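Local coordinates for protein Xaa-Pro dipeptidase (PDB 5E2C) that probably acts, as the full-length protein, as a metal-dependent aminopeptidase of the prolidase family, of which this chain is the N-terminal domain, at residues Ser15-Met20 with Glu118-Ser123; Ala40-Ala45 with Gly83-Ala88; Val51-Gly56 with Gly78-Gly83; Gly94-Val99 with Gly124-Leu129. One frame throughout, in Å; residues are numbered along the deposited sequence. Where two conformers were deposited one is given.

Contact 1. Residues Ser15-Met20 with Glu118-Ser123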
loop_
_atom_site.group_PDB
_atom_site.type_symbol
_atom_site.label_atom_id
_atom_site.label_comp_id
_atom_site.label_asym_id
_atom_site.label_seq_id
_atom_site.Cartn_x
_atom_site.Cartn_y
_atom_site.Cartn_z
ATOM N N SER A 15 -14.190 17.250 6.366
ATOM C CA SER A 15 -13.316 16.285 7.011
ATOM C C SER A 15 -12.142 16.967 7.725
ATOM O O SER A 15 -11.279 16.292 8.289
ATOM C CB SER A 15 -12.775 15.303 5.969
ATOM O OG SER A 15 -13.813 14.492 5.467
ATOM N N GLY A 16 -12.094 18.295 7.694
ATOM C CA GLY A 16 -11.022 19.046 8.355
ATOM C C GLY A 16 -9.701 19.047 7.601
ATOM O O GLY A 16 -8.644 19.278 8.194
ATOM N N LEU A 17 -9.759 18.805 6.291
ATOM C CA LEU A 17 -8.571 18.816 5.437
ATOM C C LEU A 17 -8.499 20.083 4.588
ATOM O O LEU A 17 -9.523 20.689 4.281
ATOM C CB LEU A 17 -8.582 17.602 4.491
ATOM C CG LEU A 17 -8.788 16.224 5.117
ATOM C CD1 LEU A 17 -9.106 15.193 4.035
ATOM C CD2 LEU A 17 -7.556 15.843 5.910
ATOM N N ASP A 18 -7.289 20.448 4.170
ATOM C CA ASP A 18 -7.067 21.593 3.289
ATOM C C ASP A 18 -6.889 21.182 1.833
ATOM O O ASP A 18 -7.056 22.007 0.926
ATOM C CB ASP A 18 -5.857 22.377 3.770
ATOM C CG ASP A 18 -5.994 22.774 5.221
ATOM O OD1 ASP A 18 -6.931 23.535 5.521
ATOM O OD2 ASP A 18 -5.213 22.299 6.068
ATOM N N ALA A 19 -6.561 19.909 1.620
ATOM C CA ALA A 19 -6.416 19.340 0.266
ATOM C C ALA A 19 -6.436 17.824 0.378
ATOM O O ALA A 19 -6.352 17.257 1.479
ATOM C CB ALA A 19 -5.129 19.812 -0.402
HETATM N N MSE A 20 -6.582 17.177 -0.771
HETATM C CA MSE A 20 -6.552 15.743 -0.855
HETATM C C MSE A 20 -5.770 15.319 -2.064
HETATM O O MSE A 20 -5.930 15.872 -3.169
HETATM C CB MSE A 20 -7.973 15.242 -0.993
HETATM C CG MSE A 20 -7.908 13.754 -1.181
HETATM SE SE MSE A 20 -9.482 12.976 -0.400
HETATM C CE MSE A 20 -8.908 11.095 -0.584
ATOM N N GLU A 118 0.667 17.930 7.327
ATOM C CA GLU A 118 0.446 16.610 7.907
ATOM C C GLU A 118 -0.312 15.743 6.892
ATOM O O GLU A 118 -1.310 16.184 6.309
ATOM C CB GLU A 118 -0.393 16.718 9.190
ATOM C CG GLU A 118 -0.690 15.380 9.880
ATOM C CD GLU A 118 -1.777 15.458 10.957
ATOM O OE1 GLU A 118 -2.255 16.563 11.274
ATOM O OE2 GLU A 118 -2.175 14.394 11.491
ATOM N N LEU A 119 0.147 14.511 6.707
ATOM C CA LEU A 119 -0.545 13.548 5.856
ATOM C C LEU A 119 -1.604 12.849 6.684
ATOM O O LEU A 119 -1.292 12.259 7.723
ATOM C CB LEU A 119 0.438 12.527 5.297
ATOM C CG LEU A 119 1.340 13.115 4.202
ATOM C CD1 LEU A 119 2.647 12.344 4.100
ATOM C CD2 LEU A 119 0.594 13.133 2.871
ATOM N N VAL A 120 -2.848 12.905 6.226
ATOM C CA VAL A 120 -3.971 12.365 6.975
ATOM C C VAL A 120 -4.714 11.301 6.176
ATOM O O VAL A 120 -5.115 11.537 5.033
ATOM C CB VAL A 120 -4.946 13.490 7.341
ATOM C CG1 VAL A 120 -6.160 12.946 8.100
ATOM C CG2 VAL A 120 -4.227 14.571 8.150
ATOM N N ARG A 121 -4.906 10.131 6.775
ATOM C CA ARG A 121 -5.685 9.080 6.124
ATOM C C ARG A 121 -7.084 9.596 5.753
ATOM O O ARG A 121 -7.821 10.148 6.596
ATOM C CB ARG A 121 -5.795 7.847 7.018
ATOM C CG ARG A 121 -4.467 7.163 7.325
ATOM C CD ARG A 121 -4.628 6.279 8.559
ATOM N NE ARG A 121 -3.445 5.472 8.810
ATOM C CZ ARG A 121 -2.293 5.926 9.300
ATOM N NH1 ARG A 121 -2.138 7.211 9.627
ATOM N NH2 ARG A 121 -1.280 5.079 9.474
ATOM N N ALA A 122 -7.449 9.419 4.485
ATOM C CA ALA A 122 -8.703 9.937 3.956
ATOM C C ALA A 122 -9.386 9.002 2.952
ATOM O O ALA A 122 -10.174 9.462 2.116
ATOM C CB ALA A 122 -8.473 11.299 3.312
ATOM N N SER A 123 -9.133 7.701 3.038
ATOM C CA SER A 123 -9.811 6.778 2.120
ATOM C C SER A 123 -11.308 6.799 2.380
ATOM O O SER A 123 -11.751 6.743 3.532
ATOM C CB SER A 123 -9.262 5.375 2.235
ATOM O OG SER A 123 -7.991 5.315 1.627
#
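L17, just before strand 19-22, and M20 within it reach across the central sheet to V120 of strand 118-121 and A122 just beyond it, an example of two strands that touch over a third rather than pairing. The strand between them is 92-95, where A122 CB sits 3.8 Å from G94 CA, on a backbone without a side chain. L17 divides its two methyls between two partners. CD2 meets the branch point of V120 at 3.8 Å from CB, whereas CD1 reaches A122 CB at 4.0 Å. M20, a selenomethionine, comes to the same methyl from a direction roughly at right angles to L17. Its CG stands opposite the backbone N (chi1 176°), and a bend at chi2 (148°) swings the terminal methyl toward the other strand, where CE lies 3.9 Å from A122 CB and 3.4 Å from A122 O. The small A122 methyl is thus touched by both a leucine branch and the selenomethionine methyl. I12 of helix 3-14 touches both L17 and M20, so that helix roofs the cluster. On the other face of strand 118-121, L119 packs on helix 102-111, while R121 forms a salt bridge with D106 of the second subunit. Strands 92-95 and 118-121, parallel and joined through helix 102-111, make a beta-alpha-beta unit, here covered on its second face as in a layered alpha/beta domain.

Contact 2. Residues Ala40-Ala45 with Gly83-Ala88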
loop_
_atom_site.group_PDB
_atom_site.type_symbol
_atom_site.label_atom_id
_atom_site.label_comp_id
_atom_site.label_asym_id
_atom_site.label_seq_id
_atom_site.Cartn_x
_atom_site.Cartn_y
_atom_site.Cartn_z
ATOM N N ALA A 40 -2.222 10.809 -10.731
ATOM C CA ALA A 40 -2.656 11.229 -9.416
ATOM C C ALA A 40 -3.217 12.635 -9.557
ATOM O O ALA A 40 -2.926 13.349 -10.512
ATOM C CB ALA A 40 -1.497 11.195 -8.429
ATOM N N LEU A 41 -4.047 13.019 -8.604
ATOM C CA LEU A 41 -4.766 14.279 -8.683
ATOM C C LEU A 41 -4.703 14.955 -7.317
ATOM O O LEU A 41 -4.878 14.293 -6.286
ATOM C CB LEU A 41 -6.223 14.014 -9.071
ATOM C CG LEU A 41 -7.094 15.235 -9.309
ATOM C CD1 LEU A 41 -6.654 15.912 -10.599
ATOM C CD2 LEU A 41 -8.550 14.824 -9.374
ATOM N N LEU A 42 -4.398 16.249 -7.315
ATOM C CA LEU A 42 -4.426 17.065 -6.082
ATOM C C LEU A 42 -5.638 18.007 -6.138
ATOM O O LEU A 42 -5.771 18.784 -7.076
ATOM C CB LEU A 42 -3.125 17.861 -5.969
ATOM C CG LEU A 42 -2.962 18.825 -4.795
ATOM C CD1 LEU A 42 -3.089 18.076 -3.471
ATOM C CD2 LEU A 42 -1.636 19.577 -4.890
ATOM N N VAL A 43 -6.531 17.923 -5.156
ATOM C CA VAL A 43 -7.686 18.809 -5.106
ATOM C C VAL A 43 -7.630 19.603 -3.813
ATOM O O VAL A 43 -7.458 19.005 -2.739
ATOM C CB VAL A 43 -9.004 18.009 -5.152
ATOM C CG1 VAL A 43 -10.203 18.933 -5.069
ATOM C CG2 VAL A 43 -9.061 17.197 -6.430
ATOM N N PHE A 44 -7.777 20.932 -3.924
ATOM C CA PHE A 44 -7.750 21.831 -2.759
ATOM C C PHE A 44 -9.141 22.071 -2.199
ATOM O O PHE A 44 -10.121 22.040 -2.933
ATOM C CB PHE A 44 -7.132 23.177 -3.114
ATOM C CG PHE A 44 -5.700 23.101 -3.593
ATOM C CD1 PHE A 44 -5.415 22.941 -4.939
ATOM C CD2 PHE A 44 -4.631 23.196 -2.694
ATOM C CE1 PHE A 44 -4.105 22.885 -5.386
ATOM C CE2 PHE A 44 -3.316 23.130 -3.143
ATOM C CZ PHE A 44 -3.054 22.974 -4.488
ATOM N N ALA A 45 -9.223 22.347 -0.896
ATOM C CA ALA A 45 -10.520 22.633 -0.274
ATOM C C ALA A 45 -11.045 23.996 -0.737
ATOM O O ALA A 45 -12.258 24.191 -0.905
ATOM C CB ALA A 45 -10.413 22.589 1.240
ATOM N N GLY A 83 4.501 17.243 -2.802
ATOM C CA GLY A 83 5.438 18.363 -2.751
ATOM C C GLY A 83 4.784 19.681 -3.130
ATOM O O GLY A 83 5.011 20.709 -2.482
ATOM N N ARG A 84 3.943 19.655 -4.160
ATOM C CA ARG A 84 3.151 20.821 -4.544
ATOM C C ARG A 84 2.240 21.282 -3.416
ATOM O O ARG A 84 2.135 22.479 -3.161
ATOM C CB ARG A 84 2.324 20.528 -5.803
ATOM C CG ARG A 84 3.138 20.496 -7.083
ATOM C CD ARG A 84 3.472 21.895 -7.608
ATOM N NE ARG A 84 2.294 22.696 -7.965
ATOM C CZ ARG A 84 1.739 22.787 -9.181
ATOM N NH1 ARG A 84 2.231 22.113 -10.226
ATOM N NH2 ARG A 84 0.689 23.582 -9.358
ATOM N N ALA A 85 1.604 20.334 -2.731
ATOM C CA ALA A 85 0.728 20.653 -1.608
ATOM C C ALA A 85 1.522 21.366 -0.508
ATOM O O ALA A 85 1.063 22.366 0.038
ATOM C CB ALA A 85 0.056 19.397 -1.061
ATOM N N GLY A 86 2.729 20.890 -0.216
ATOM C CA GLY A 86 3.550 21.501 0.840
ATOM C C GLY A 86 3.951 22.930 0.490
ATOM O O GLY A 86 3.899 23.835 1.334
ATOM N N GLU A 87 4.316 23.126 -0.774
ATOM C CA GLU A 87 4.685 24.449 -1.308
ATOM C C GLU A 87 3.493 25.400 -1.337
ATOM O O GLU A 87 3.673 26.600 -1.202
ATOM C CB GLU A 87 5.234 24.310 -2.722
ATOM C CG GLU A 87 6.605 23.662 -2.784
ATOM C CD GLU A 87 6.998 23.220 -4.178
ATOM O OE1 GLU A 87 6.202 23.395 -5.136
ATOM O OE2 GLU A 87 8.119 22.687 -4.315
ATOM N N ALA A 88 2.282 24.866 -1.509
ATOM C CA ALA A 88 1.046 25.656 -1.440
ATOM C C ALA A 88 0.538 25.922 -0.006
ATOM O O ALA A 88 -0.546 26.450 0.157
ATOM C CB ALA A 88 -0.047 24.970 -2.252
#
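F44 and L42, two residues apart on strand 40-44, both face the end of helix 77-87, and each finds a different part of it. The aromatic ring approaches A88 obliquely, CE2 lying 3.9 Å from A88 CB. L42 works one turn earlier in the helix. Its CD1 is 4.2 Å from A85 CB, and its CD2 settles against the backbone, 4.0 Å from A85 N, with the CB of R84 at the edge of the same patch. The extended chi1 of L42 (177°, CG opposite the backbone N) carries the fork out from the sheet to the helix surface. This is helix-on-sheet packing of the ordinary alpha/beta kind: alternate strand residues, L42 and F44, meet the helix, while V43 between them faces helix 3-14 on the opposite side of the sheet. A small residue may matter on the helical side, since the short side chain of A85 is consistent with the close approach of L42 to the main chain there. A88 is already the first residue beyond the helix, yet its N still bonds to R84 O at 2.9 Å, which helps set the position of the methyl beside CE2 of F44. Further out, V90 touches both F44 and A85. The R84 chain, bent at chi2 and chi3, carries its guanidinium away from the apolar patch, NH1 bonding to Y80 OH and NH2 forming a salt bridge with E70. A88 O is taken by R48 NH1.

Contact 3. Residues Val51-Gly56 with Gly78-Gly83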
loop_
_atom_site.group_PDB
_atom_site.type_symbol
_atom_site.label_atom_id
_atom_site.label_comp_id
_atom_site.label_asym_id
_atom_site.label_seq_id
_atom_site.Cartn_x
_atom_site.Cartn_y
_atom_site.Cartn_z
ATOM N N VAL A 51 -4.723 19.854 -9.673
ATOM C CA VAL A 51 -3.538 19.577 -10.485
ATOM C C VAL A 51 -3.478 18.075 -10.760
ATOM O O VAL A 51 -3.523 17.263 -9.817
ATOM C CB VAL A 51 -2.243 20.050 -9.775
ATOM C CG1 VAL A 51 -1.039 19.853 -10.677
ATOM C CG2 VAL A 51 -2.368 21.510 -9.327
ATOM N N LEU A 52 -3.382 17.708 -12.042
ATOM C CA LEU A 52 -3.215 16.308 -12.449
ATOM C C LEU A 52 -1.737 16.056 -12.707
ATOM O O LEU A 52 -1.067 16.905 -13.264
ATOM C CB LEU A 52 -4.025 16.031 -13.717
ATOM C CG LEU A 52 -3.993 14.613 -14.285
ATOM C CD1 LEU A 52 -4.768 13.660 -13.394
ATOM C CD2 LEU A 52 -4.619 14.631 -15.672
ATOM N N ALA A 53 -1.227 14.912 -12.263
ATOM C CA ALA A 53 0.119 14.480 -12.597
ATOM C C ALA A 53 0.078 13.099 -13.231
ATOM O O ALA A 53 -0.634 12.189 -12.766
ATOM C CB ALA A 53 1.020 14.469 -11.372
ATOM N N THR A 54 0.841 12.956 -14.305
ATOM C CA THR A 54 1.029 11.668 -14.957
ATOM C C THR A 54 2.429 11.614 -15.537
ATOM O O THR A 54 3.202 12.536 -15.362
ATOM C CB THR A 54 -0.056 11.407 -16.026
ATOM O OG1 THR A 54 0.076 10.068 -16.515
ATOM C CG2 THR A 54 0.058 12.379 -17.177
ATOM N N ASP A 55 2.786 10.519 -16.179
ATOM C CA ASP A 55 4.116 10.432 -16.778
ATOM C C ASP A 55 4.058 10.693 -18.288
ATOM O O ASP A 55 2.983 10.871 -18.864
ATOM C CB ASP A 55 4.780 9.104 -16.420
ATOM C CG ASP A 55 4.022 7.901 -16.944
ATOM O OD1 ASP A 55 4.052 7.692 -18.154
ATOM O OD2 ASP A 55 3.441 7.134 -16.140
ATOM N N GLY A 56 5.224 10.748 -18.914
ATOM C CA GLY A 56 5.343 11.141 -20.325
ATOM C C GLY A 56 4.566 10.294 -21.332
ATOM O O GLY A 56 4.224 10.781 -22.406
ATOM N N GLY A 78 2.536 10.870 -7.272
ATOM C CA GLY A 78 2.015 11.138 -5.934
ATOM C C GLY A 78 2.957 12.031 -5.163
ATOM O O GLY A 78 2.566 13.051 -4.581
ATOM N N ARG A 79 4.223 11.646 -5.172
ATOM C CA ARG A 79 5.259 12.408 -4.514
ATOM C C ARG A 79 5.331 13.852 -5.021
ATOM O O ARG A 79 5.420 14.803 -4.245
ATOM C CB ARG A 79 6.583 11.697 -4.741
ATOM C CG ARG A 79 7.702 12.253 -3.941
ATOM C CD ARG A 79 9.027 11.889 -4.568
ATOM N NE ARG A 79 10.043 12.599 -3.829
ATOM C CZ ARG A 79 10.357 13.882 -4.003
ATOM N NH1 ARG A 79 9.775 14.622 -4.954
ATOM N NH2 ARG A 79 11.283 14.420 -3.222
ATOM N N TYR A 80 5.293 14.021 -6.338
ATOM C CA TYR A 80 5.276 15.351 -6.912
ATOM C C TYR A 80 4.137 16.196 -6.375
ATOM O O TYR A 80 4.341 17.344 -5.968
ATOM C CB TYR A 80 5.187 15.270 -8.436
ATOM C CG TYR A 80 4.998 16.633 -9.019
ATOM C CD1 TYR A 80 6.085 17.495 -9.158
ATOM C CD2 TYR A 80 3.745 17.092 -9.376
ATOM C CE1 TYR A 80 5.915 18.765 -9.644
ATOM C CE2 TYR A 80 3.568 18.363 -9.877
ATOM C CZ TYR A 80 4.668 19.192 -10.016
ATOM O OH TYR A 80 4.513 20.456 -10.513
ATOM N N LEU A 81 2.930 15.624 -6.353
ATOM C CA LEU A 81 1.764 16.355 -5.882
ATOM C C LEU A 81 1.784 16.658 -4.387
ATOM O O LEU A 81 1.371 17.751 -3.981
ATOM C CB LEU A 81 0.466 15.653 -6.280
ATOM C CG LEU A 81 0.216 15.695 -7.790
ATOM C CD1 LEU A 81 -1.032 14.882 -8.143
ATOM C CD2 LEU A 81 0.080 17.113 -8.328
ATOM N N ALA A 82 2.281 15.733 -3.579
ATOM C CA ALA A 82 2.470 16.026 -2.163
ATOM C C ALA A 82 3.436 17.212 -2.008
ATOM O O ALA A 82 3.191 18.104 -1.198
ATOM C CB ALA A 82 2.966 14.822 -1.402
ATOM N N GLY A 83 4.501 17.243 -2.802
ATOM C CA GLY A 83 5.438 18.363 -2.751
ATOM C C GLY A 83 4.784 19.681 -3.130
ATOM O O GLY A 83 5.011 20.709 -2.482
#
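Apolar packing between L81 and the pair V51 and A53 carries most of this contact. V51 and A53 alternate on strand 51-54, so their side chains leave the same face of the sheet, and L81 of helix 77-87 fits against both. One branch serves each partner: L81 CD2 lies 3.8 Å from V51 CG1, and L81 CD1 lies 3.8 Å from A53 CB. With chi1 near -69°, CG is opposite the carbonyl carbon of L81, which directs the isobutyl fork at the strand. The fork also rests on the main chain, CD1 being 3.8 Å from V51 O.

An aromatic contact adds to this. The Y80 ring meets the A53 methyl obliquely, CD2 to CB at 4.3 Å, and continues past it toward A72 on the edge strand 70-73. Its hydroxyl is bonded to R84.

The backbones fit this packing. Strand and helix segments run roughly antiparallel, at 150°, with axes 8.5 Å apart at closest approach, and A53 and L81 are the residues whose CA atoms come nearest. Helix 77-87 thereby covers one face of the mixed sheet, with L81 reaching A40 and L42 as well. Since the side chains that meet are apolar where they touch, the fit of the two segments probably rests on shape and on exclusion of water rather than on directional bonds.

Contact 4. Residues Gly94-Val99 with Gly124-Leu129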
loop_
_atom_site.group_PDB
_atom_site.type_symbol
_atom_site.label_atom_id
_atom_site.label_comp_id
_atom_site.label_asym_id
_atom_site.label_seq_id
_atom_site.Cartn_x
_atom_site.Cartn_y
_atom_site.Cartn_z
ATOM N N GLY A 94 -5.047 15.067 2.829
ATOM C CA GLY A 94 -5.607 13.736 2.837
ATOM C C GLY A 94 -4.913 12.875 1.800
ATOM O O GLY A 94 -4.467 13.379 0.777
ATOM N N PHE A 95 -4.797 11.585 2.084
ATOM C CA PHE A 95 -4.293 10.618 1.094
ATOM C C PHE A 95 -5.068 9.331 1.225
ATOM O O PHE A 95 -5.733 9.074 2.243
ATOM C CB PHE A 95 -2.788 10.376 1.262
ATOM C CG PHE A 95 -2.438 9.571 2.487
ATOM C CD1 PHE A 95 -2.265 10.199 3.716
ATOM C CD2 PHE A 95 -2.268 8.199 2.413
ATOM C CE1 PHE A 95 -1.954 9.460 4.855
ATOM C CE2 PHE A 95 -1.946 7.465 3.546
ATOM C CZ PHE A 95 -1.802 8.091 4.764
ATOM N N GLU A 96 -4.981 8.502 0.190
ATOM C CA GLU A 96 -5.767 7.283 0.156
ATOM C C GLU A 96 -4.955 6.100 0.675
ATOM O O GLU A 96 -4.215 5.432 -0.048
ATOM C CB GLU A 96 -6.325 7.054 -1.243
ATOM C CG GLU A 96 -7.302 8.135 -1.643
ATOM C CD GLU A 96 -7.885 7.935 -3.024
ATOM O OE1 GLU A 96 -7.091 7.841 -3.980
ATOM O OE2 GLU A 96 -9.135 7.910 -3.148
ATOM N N SER A 97 -5.102 5.858 1.962
ATOM C CA SER A 97 -4.387 4.791 2.634
ATOM C C SER A 97 -4.756 3.392 2.150
ATOM O O SER A 97 -4.005 2.459 2.392
ATOM C CB SER A 97 -4.586 4.913 4.160
ATOM O OG SER A 97 -5.954 4.844 4.472
ATOM N N HIS A 98 -5.878 3.240 1.437
ATOM C CA HIS A 98 -6.258 1.947 0.877
ATOM C C HIS A 98 -5.447 1.547 -0.362
ATOM O O HIS A 98 -5.473 0.386 -0.772
ATOM C CB HIS A 98 -7.765 1.880 0.576
ATOM C CG HIS A 98 -8.173 2.612 -0.665
ATOM N ND1 HIS A 98 -8.305 3.979 -0.720
ATOM C CD2 HIS A 98 -8.478 2.155 -1.908
ATOM C CE1 HIS A 98 -8.679 4.338 -1.939
ATOM N NE2 HIS A 98 -8.783 3.249 -2.681
ATOM N N VAL A 99 -4.719 2.497 -0.935
ATOM C CA VAL A 99 -3.916 2.211 -2.110
ATOM C C VAL A 99 -2.445 2.654 -2.007
ATOM O O VAL A 99 -1.579 2.008 -2.575
ATOM C CB VAL A 99 -4.596 2.793 -3.365
ATOM C CG1 VAL A 99 -4.249 4.251 -3.558
ATOM C CG2 VAL A 99 -4.214 1.977 -4.587
ATOM N N GLY A 124 -12.083 6.896 1.304
ATOM C CA GLY A 124 -13.533 6.949 1.391
ATOM C C GLY A 124 -14.103 8.303 1.028
ATOM O O GLY A 124 -15.305 8.433 0.809
ATOM N N THR A 125 -13.250 9.317 0.966
ATOM C CA THR A 125 -13.722 10.666 0.736
ATOM C C THR A 125 -14.337 10.781 -0.662
ATOM O O THR A 125 -15.437 11.324 -0.821
ATOM C CB THR A 125 -12.604 11.699 0.942
ATOM O OG1 THR A 125 -12.033 11.524 2.243
ATOM C CG2 THR A 125 -13.154 13.100 0.862
ATOM N N VAL A 126 -13.664 10.232 -1.666
ATOM C CA VAL A 126 -14.207 10.317 -3.022
ATOM C C VAL A 126 -15.435 9.413 -3.173
ATOM O O VAL A 126 -16.416 9.800 -3.795
ATOM C CB VAL A 126 -13.165 9.939 -4.076
ATOM C CG1 VAL A 126 -13.760 10.119 -5.466
ATOM C CG2 VAL A 126 -11.888 10.751 -3.885
ATOM N N GLU A 127 -15.366 8.219 -2.588
ATOM C CA GLU A 127 -16.466 7.258 -2.614
ATOM C C GLU A 127 -17.737 7.874 -2.048
ATOM O O GLU A 127 -18.835 7.579 -2.532
ATOM C CB GLU A 127 -16.098 5.997 -1.813
ATOM C CG GLU A 127 -15.072 5.087 -2.486
ATOM C CD GLU A 127 -13.621 5.586 -2.415
ATOM O OE1 GLU A 127 -13.344 6.615 -1.758
ATOM O OE2 GLU A 127 -12.745 4.922 -2.994
ATOM N N SER A 128 -17.595 8.749 -1.046
ATOM C CA SER A 128 -18.756 9.382 -0.405
ATOM C C SER A 128 -19.630 10.174 -1.388
ATOM O O SER A 128 -20.777 10.497 -1.079
ATOM C CB SER A 128 -18.312 10.301 0.742
ATOM O OG SER A 128 -17.753 11.515 0.253
ATOM N N LEU A 129 -19.071 10.506 -2.549
ATOM C CA LEU A 129 -19.792 11.263 -3.570
ATOM C C LEU A 129 -20.702 10.407 -4.474
ATOM O O LEU A 129 -21.591 10.939 -5.136
ATOM C CB LEU A 129 -18.785 12.019 -4.448
ATOM C CG LEU A 129 -17.691 12.846 -3.774
ATOM C CD1 LEU A 129 -16.745 13.407 -4.825
ATOM C CD2 LEU A 129 -18.256 13.970 -2.922
HETATM O O HOH W 1 -11.241 8.237 -1.417
#
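The H98 ring has E127 OE2 approaching it obliquely, 4.2 Å from CE1, while E96 OE2 lies at its edge, in the ring plane. Both ring nitrogens have partners beyond the two segments, ND1 on S123 OG and NE2 on D24 OD2, and these fix the rotation of the imidazole. The E96 carboxylate projects across toward V126, whose CG2 is 4.0 Å from OE2. What joins the segments is a water with four bonds. It donates to E96 OE2 and to E127 OE1, each at 2.7 Å, and accepts from the backbone N of G124 and of V126, both at 3.1 Å. N27 ND2 makes a second bridge between the carboxylates, and the backbone N atoms of S23 and D24 hold E96 OE1. The loop itself is tied by S128 OG donating to T125 O at 2.6 Å, and G124, with positive phi, turns the chain at its start. S97 OG bonds to D103 of the second subunit, so segment 94-99 also borders the dimer interface. E96 OE2 and E127 OE1 are 4.6 Å apart; with both water protons directed at them and N27 ND2 bonded to both carboxylates, the repulsion of like charges is probably softened.

The four contacts illustrate how one mixed sheet collects packing on both faces. Contacts 1 and 2 join through neighbouring strands, M20 N lying 2.8 Å from V43 O, and their centres are about 11 Å apart. Contacts 2 and 3 share helix 77-87, and L42 N to V51 O, at 2.8 Å, couples their strands. Contacts 1 and 4 interleave along the chain and meet where A122 N lies 2.8 Å from F95 O, and their centres are about 9 Å apart. Contact 3 lies about 17 Å, centre to centre, from both contacts 1 and 4, across the middle of the chain. The M24 peptidase domain, where the metal site would be expected, is absent from this chain, so all four describe its N-terminal partner.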